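Local coordinates for devB protein (Vibrio cholerae O1 biovar eltor str. N16961, PDB 1Y89) that probably acts as a 6-phosphogluconolactonase, hydrolysing 6-phosphogluconolactone to 6-phosphogluconate in the pentose phosphate pathway, at residues 51-54 and 55-59; 70-73 and 74-78. All coordinates share one frame; numbering follows the deposited sequence.

Contact 1 of 2, residues 51-54 and 55-59; sequences QPYA and NDIQW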
ATOM      1  N   GLN A  51      20.446   8.807 -12.384  1.00 19.92           N
ATOM      2  CA  GLN A  51      20.688   7.365 -12.512  1.00 21.74           C
ATOM      3  C   GLN A  51      20.123   6.638 -11.290  1.00 21.96           C
ATOM      4  O   GLN A  51      20.277   7.135 -10.159  1.00 21.11           O
ATOM      5  CB  GLN A  51      22.191   7.076 -12.668  1.00 21.73           C
ATOM      6  CG  GLN A  51      22.785   7.682 -13.959  1.00 26.44           C
ATOM      7  CD  GLN A  51      21.936   7.416 -15.237  1.00 32.95           C
ATOM      8  OE1 GLN A  51      21.357   6.331 -15.418  1.00 38.14           O
ATOM      9  NE2 GLN A  51      21.845   8.418 -16.102  1.00 32.41           N
ATOM     10  N   PRO A  52      19.527   5.441 -11.495  1.00 21.98           N
ATOM     11  CA  PRO A  52      19.473   4.697 -12.770  1.00 21.59           C
ATOM     12  C   PRO A  52      18.194   4.976 -13.597  1.00 20.79           C
ATOM     13  O   PRO A  52      18.097   4.508 -14.736  1.00 19.76           O
ATOM     14  CB  PRO A  52      19.464   3.237 -12.304  1.00 22.41           C
ATOM     15  CG  PRO A  52      18.641   3.280 -11.028  1.00 22.98           C
ATOM     16  CD  PRO A  52      18.850   4.692 -10.414  1.00 22.97           C
ATOM     17  N   TYR A  53      17.267   5.750 -13.042  1.00 20.23           N
ATOM     18  CA  TYR A  53      15.946   5.992 -13.666  1.00 21.22           C
ATOM     19  C   TYR A  53      15.999   6.585 -15.056  1.00 20.84           C
ATOM     20  O   TYR A  53      15.249   6.144 -15.945  1.00 20.18           O
ATOM     21  CB  TYR A  53      15.045   6.839 -12.749  1.00 21.86           C
ATOM     22  CG  TYR A  53      14.819   6.151 -11.416  1.00 22.52           C
ATOM     23  CD1 TYR A  53      13.945   5.080 -11.313  1.00 21.44           C
ATOM     24  CD2 TYR A  53      15.563   6.522 -10.278  1.00 21.56           C
ATOM     25  CE1 TYR A  53      13.747   4.399 -10.075  1.00 21.84           C
ATOM     26  CE2 TYR A  53      15.385   5.847  -9.036  1.00 24.12           C
ATOM     27  CZ  TYR A  53      14.466   4.802  -8.951  1.00 25.34           C
ATOM     28  OH  TYR A  53      14.249   4.145  -7.769  1.00 24.58           O
ATOM     29  N   ALA A  54      16.876   7.576 -15.244  1.00 20.95           N
ATOM     30  CA  ALA A  54      16.971   8.290 -16.525  1.00 21.91           C
ATOM     31  C   ALA A  54      17.166   7.278 -17.673  1.00 22.54           C
ATOM     32  O   ALA A  54      16.576   7.400 -18.745  1.00 22.19           O
ATOM     33  CB  ALA A  54      18.155   9.313 -16.501  1.00 21.12           C
ATOM     34  N   ASN A  55      17.992   6.283 -17.427  1.00 23.02           N
ATOM     35  CA  ASN A  55      18.287   5.305 -18.470  1.00 25.42           C
ATOM     36  C   ASN A  55      17.447   4.028 -18.447  1.00 24.93           C
ATOM     37  O   ASN A  55      17.195   3.459 -19.504  1.00 25.30           O
ATOM     38  CB  ASN A  55      19.793   4.986 -18.484  1.00 26.45           C
ATOM     39  CG  ASN A  55      20.613   6.130 -19.106  1.00 32.21           C
ATOM     40  OD1 ASN A  55      21.265   6.901 -18.400  1.00 36.33           O
ATOM     41  ND2 ASN A  55      20.533   6.270 -20.436  1.00 38.00           N
ATOM     42  N   ASP A  56      17.037   3.574 -17.256  1.00 23.35           N
ATOM     43  CA  ASP A  56      16.330   2.301 -17.135  1.00 22.89           C
ATOM     44  C   ASP A  56      14.831   2.428 -17.421  1.00 22.46           C
ATOM     45  O   ASP A  56      14.192   1.461 -17.847  1.00 21.60           O
ATOM     46  CB  ASP A  56      16.517   1.706 -15.743  1.00 22.28           C
ATOM     47  CG  ASP A  56      17.956   1.229 -15.489  1.00 25.58           C
ATOM     48  OD1 ASP A  56      18.795   1.312 -16.400  1.00 24.84           O
ATOM     49  OD2 ASP A  56      18.220   0.791 -14.367  1.00 27.51           O
ATOM     50  N   ILE A  57      14.257   3.594 -17.140  1.00 21.08           N
ATOM     51  CA  ILE A  57      12.825   3.759 -17.387  1.00 20.83           C
ATOM     52  C   ILE A  57      12.595   3.737 -18.907  1.00 20.95           C
ATOM     53  O   ILE A  57      13.289   4.422 -19.662  1.00 20.69           O
ATOM     54  CB  ILE A  57      12.255   5.044 -16.744  1.00 20.79           C
ATOM     55  CG1 ILE A  57      12.323   4.893 -15.215  1.00 20.36           C
ATOM     56  CG2 ILE A  57      10.802   5.312 -17.268  1.00 19.28           C
ATOM     57  CD1 ILE A  57      11.704   6.074 -14.429  1.00 20.33           C
ATOM     58  N   GLN A  58      11.642   2.930 -19.354  1.00 20.80           N
ATOM     59  CA  GLN A  58      11.367   2.867 -20.791  1.00 21.92           C
ATOM     60  C   GLN A  58      10.401   3.967 -21.143  1.00 21.17           C
ATOM     61  O   GLN A  58       9.188   3.735 -21.241  1.00 21.50           O
ATOM     62  CB  GLN A  58      10.855   1.466 -21.161  1.00 22.69           C
ATOM     63  CG  GLN A  58      11.869   0.362 -20.741  1.00 27.27           C
ATOM     64  CD  GLN A  58      13.240   0.487 -21.429  1.00 35.45           C
ATOM     65  OE1 GLN A  58      13.342   0.432 -22.673  1.00 38.77           O
ATOM     66  NE2 GLN A  58      14.315   0.643 -20.617  1.00 36.97           N
ATOM     67  N   TRP A  59      10.939   5.179 -21.303  1.00 20.96           N
ATOM     68  CA  TRP A  59      10.122   6.400 -21.524  1.00 20.55           C
ATOM     69  C   TRP A  59       9.174   6.294 -22.703  1.00 20.52           C
ATOM     70  O   TRP A  59       8.132   6.948 -22.714  1.00 20.22           O
ATOM     71  CB  TRP A  59      11.034   7.632 -21.708  1.00 20.35           C
ATOM     72  CG  TRP A  59      11.917   7.856 -20.510  1.00 19.68           C
ATOM     73  CD1 TRP A  59      13.253   7.589 -20.419  1.00 20.57           C
ATOM     74  CD2 TRP A  59      11.503   8.306 -19.218  1.00 20.57           C
ATOM     75  NE1 TRP A  59      13.704   7.889 -19.149  1.00 21.55           N
ATOM     76  CE2 TRP A  59      12.649   8.347 -18.403  1.00 20.97           C
ATOM     77  CE3 TRP A  59      10.270   8.741 -18.681  1.00 21.14           C
ATOM     78  CZ2 TRP A  59      12.602   8.760 -17.069  1.00 19.24           C
ATOM     79  CZ3 TRP A  59      10.230   9.165 -17.344  1.00 20.28           C
ATOM     80  CH2 TRP A  59      11.384   9.167 -16.570  1.00 20.21           C
TER
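P52 and Y53 are tied through their carbonyls to D56 and I57, at the short helix 53-56 and just beyond it. P52, which follows a cis peptide bond, turns its carbonyl into the helix: P52 O accepts from D56 N at 2.9 Å, and more weakly from N55 N. The next bond along, from I57 N to Y53 O, is 3.0 Å long, and I57 is where the chain leaves helical conformation.

The indole of W59 folds back over this end of the helix. Its NE1 donates to A54 O at 2.9 Å with an N-H...O angle of 163°. The oxygen lies in the plane of the ring, at its edge, whereas NE1 stands above the carbonyl plane of A54. A side-chain N-H thus bonds to a backbone carbonyl of the single-turn helix.

Among the side-chain amides, Q51 NE2 donates to N55 OD1 at 2.8 Å. The two amide planes are nearly coplanar, 26° apart, but the bond is bent. Q51 reaches N55 because its chain kinks at chi2 (-47°). Further on, Q58 NE2 returns to D56 O at 2.9 Å.

Apolar contact runs along the inner side. I57 CD1 meets Y53 CB at 3.8 Å, while I57 CG2 sits over the centre of one face of the W59 ring, 3.5 Å above its plane. Helix 39-48 adds L48 against both I57 and W59, and Y53 OH is hydrogen-bonded to D19 of helix 10-25.

The chemistry therefore divides by side: the amide pair lies on the exposed side, while buried Y53, I57 and W59 fasten the helix to its neighbours, with the indole N-H satisfied by a backbone carbonyl.

Contact 2 of 2, residues 70-73 and 74-78; sequences RCVA and PDDAE. With PO4 (phosphate ion), chain C.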
ATOM      1  N   ARG A  70      -1.349  25.971 -15.375  1.00 19.18           N
ATOM      2  CA  ARG A  70      -1.539  27.400 -15.285  1.00 20.12           C
ATOM      3  C   ARG A  70      -1.542  27.985 -16.700  1.00 20.28           C
ATOM      4  O   ARG A  70      -0.764  27.568 -17.578  1.00 20.96           O
ATOM      5  CB  ARG A  70      -0.434  28.050 -14.436  1.00 19.06           C
ATOM      6  CG  ARG A  70      -0.516  27.698 -12.930  1.00 21.30           C
ATOM      7  CD  ARG A  70      -0.044  26.279 -12.602  1.00 20.09           C
ATOM      8  NE  ARG A  70       0.113  26.080 -11.142  1.00 19.94           N
ATOM      9  CZ  ARG A  70       1.150  26.511 -10.420  1.00 26.04           C
ATOM     10  NH1 ARG A  70       2.176  27.157 -11.000  1.00 22.87           N
ATOM     11  NH2 ARG A  70       1.178  26.283  -9.105  1.00 24.07           N
ATOM     12  N   CYS A  71      -2.448  28.914 -16.944  1.00 20.96           N
ATOM     13  CA  CYS A  71      -2.615  29.443 -18.293  1.00 20.97           C
ATOM     14  C   CYS A  71      -1.541  30.470 -18.558  1.00 21.70           C
ATOM     15  O   CYS A  71      -1.833  31.661 -18.745  1.00 21.36           O
ATOM     16  CB  CYS A  71      -4.046  30.000 -18.507  1.00 20.86           C
ATOM     17  SG  CYS A  71      -5.200  28.636 -18.506  1.00 21.88           S
ATOM     18  N   VAL A  72      -0.297  29.979 -18.589  1.00 21.66           N
ATOM     19  CA  VAL A  72       0.883  30.803 -18.864  1.00 22.76           C
ATOM     20  C   VAL A  72       1.725  30.081 -19.900  1.00 23.64           C
ATOM     21  O   VAL A  72       1.559  28.854 -20.101  1.00 22.80           O
ATOM     22  CB  VAL A  72       1.752  31.080 -17.583  1.00 22.71           C
ATOM     23  CG1 VAL A  72       1.013  32.007 -16.550  1.00 23.48           C
ATOM     24  CG2 VAL A  72       2.271  29.760 -16.910  1.00 21.77           C
ATOM     25  N   ALA A  73       2.635  30.818 -20.548  1.00 24.53           N
ATOM     26  CA  ALA A  73       3.562  30.224 -21.525  1.00 25.15           C
ATOM     27  C   ALA A  73       4.371  29.081 -20.894  1.00 25.60           C
ATOM     28  O   ALA A  73       4.662  29.102 -19.684  1.00 26.47           O
ATOM     29  CB  ALA A  73       4.501  31.292 -22.115  1.00 25.35           C
ATOM     30  N   PRO A  74       4.712  28.068 -21.704  1.00 26.10           N
ATOM     31  CA  PRO A  74       5.394  26.904 -21.151  1.00 26.77           C
ATOM     32  C   PRO A  74       6.788  27.214 -20.573  1.00 28.12           C
ATOM     33  O   PRO A  74       7.332  26.378 -19.864  1.00 29.32           O
ATOM     34  CB  PRO A  74       5.476  25.942 -22.344  1.00 26.21           C
ATOM     35  CG  PRO A  74       5.358  26.849 -23.559  1.00 26.12           C
ATOM     36  CD  PRO A  74       4.428  27.921 -23.147  1.00 24.55           C
ATOM     37  N   ASP A  75       7.362  28.382 -20.855  1.00 27.78           N
ATOM     38  CA  ASP A  75       8.632  28.739 -20.216  1.00 28.76           C
ATOM     39  C   ASP A  75       8.459  29.793 -19.103  1.00 28.50           C
ATOM     40  O   ASP A  75       9.436  30.354 -18.605  1.00 27.83           O
ATOM     41  CB  ASP A  75       9.669  29.185 -21.252  1.00 30.30           C
ATOM     42  CG  ASP A  75       9.244  30.455 -22.006  1.00 34.02           C
ATOM     43  OD1 ASP A  75       8.028  30.825 -21.956  1.00 33.63           O
ATOM     44  OD2 ASP A  75      10.138  31.074 -22.648  1.00 37.85           O
ATOM     45  N   ASP A  76       7.206  30.062 -18.733  1.00 27.14           N
ATOM     46  CA  ASP A  76       6.907  30.923 -17.600  1.00 26.96           C
ATOM     47  C   ASP A  76       7.228  30.187 -16.306  1.00 26.25           C
ATOM     48  O   ASP A  76       7.112  28.963 -16.239  1.00 24.79           O
ATOM     49  CB  ASP A  76       5.425  31.304 -17.608  1.00 27.20           C
ATOM     50  CG  ASP A  76       5.117  32.396 -16.625  1.00 28.34           C
ATOM     51  OD1 ASP A  76       5.008  32.103 -15.434  1.00 30.16           O
ATOM     52  OD2 ASP A  76       5.037  33.558 -17.049  1.00 31.66           O
ATOM     53  N   ALA A  77       7.671  30.921 -15.283  1.00 26.16           N
ATOM     54  CA  ALA A  77       7.957  30.328 -13.963  1.00 26.33           C
ATOM     55  C   ALA A  77       6.759  29.545 -13.368  1.00 26.08           C
ATOM     56  O   ALA A  77       6.924  28.599 -12.583  1.00 26.57           O
ATOM     57  CB  ALA A  77       8.371  31.419 -13.014  1.00 27.08           C
ATOM     58  N   GLU A  78       5.553  29.962 -13.745  1.00 26.15           N
ATOM     59  CA  GLU A  78       4.316  29.411 -13.195  1.00 26.62           C
ATOM     60  C   GLU A  78       3.812  28.190 -13.987  1.00 25.09           C
ATOM     61  O   GLU A  78       2.793  27.633 -13.657  1.00 25.61           O
ATOM     62  CB  GLU A  78       3.240  30.498 -13.158  1.00 27.53           C
ATOM     63  CG  GLU A  78       3.434  31.526 -12.035  1.00 32.86           C
ATOM     64  CD  GLU A  78       3.064  30.932 -10.711  1.00 39.94           C
ATOM     65  OE1 GLU A  78       1.848  30.694 -10.481  1.00 42.23           O
ATOM     66  OE2 GLU A  78       4.002  30.646  -9.925  1.00 42.18           O
TER
HETATM   67  P   PO4 C 239      -1.581  25.183  -6.803  1.00 27.01           P
HETATM   68  O1  PO4 C 239      -2.938  24.768  -7.348  1.00 31.39           O
HETATM   69  O2  PO4 C 239      -1.576  24.936  -5.345  1.00 31.55           O
HETATM   70  O3  PO4 C 239      -0.601  24.344  -7.544  1.00 31.51           O
HETATM   71  O4  PO4 C 239      -1.408  26.630  -7.069  1.00 30.98           O
HETATM   72  O   HOH W   1       4.227  28.178  -9.161  1.00 51.37           O
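R70 and E78 close a loop that contains a type I beta turn, A73 to D76, between strand 62-70 and helix 80-89. R70 NH1 donates to E78 O at 2.8 Å, and this oxygen lies in the guanidinium plane, at its edge. The E78 carboxylate is held differently. Its OE1 is 3.6 Å from R70 NH1 but well out of that plane, so the salt bridge is one of charge alone; a water accepts from R70 NH1 and donates to E78 OE2, and Q171 NE2 bonds to E78 OE1.

The arginine chain bends at chi2 (75°), and its other terminal nitrogen faces a phosphate ion, probably from the crystallisation liquor. R70 NH2 donates to phosphate O3 at 3.1 Å and weakly to O4. H144 and R173 also bond the ion, an anion site consistent with a family acting on sugar phosphates.

Farther from the ion, V72 lies inside the curve of the loop, its CG2 3.6 Å from D76 CB and 3.7 Å from E78 C. The turn itself is closed by D76 N donating to A73 O. D76 then places the E78 end of the loop through an Asx turn: with its CG anti to the backbone N (chi1 -169°), D76 OD1 accepts from E78 N at 2.8 Å through its anti lone pair.

In the fold
Following the chain from the N terminus, contact 1 comes after helix 39-48 and takes in the short helix 53-56 and the turn leading into strand 62-70. That strand then runs through the mixed sheet, between strands 31-35 and 172-176, and contact 2 closes the loop that follows it, before helix 80-89. The two contacts are in series, neither nested nor crossing, and lie toward the two ends of one strand, with centres about 27 Å apart and nearest atoms about 18 Å apart. Contact 1 ties the strand's entry to helices 10-25 and 39-48; contact 2 joins its exit to strand 172-176, helix 80-89 and the phosphate site.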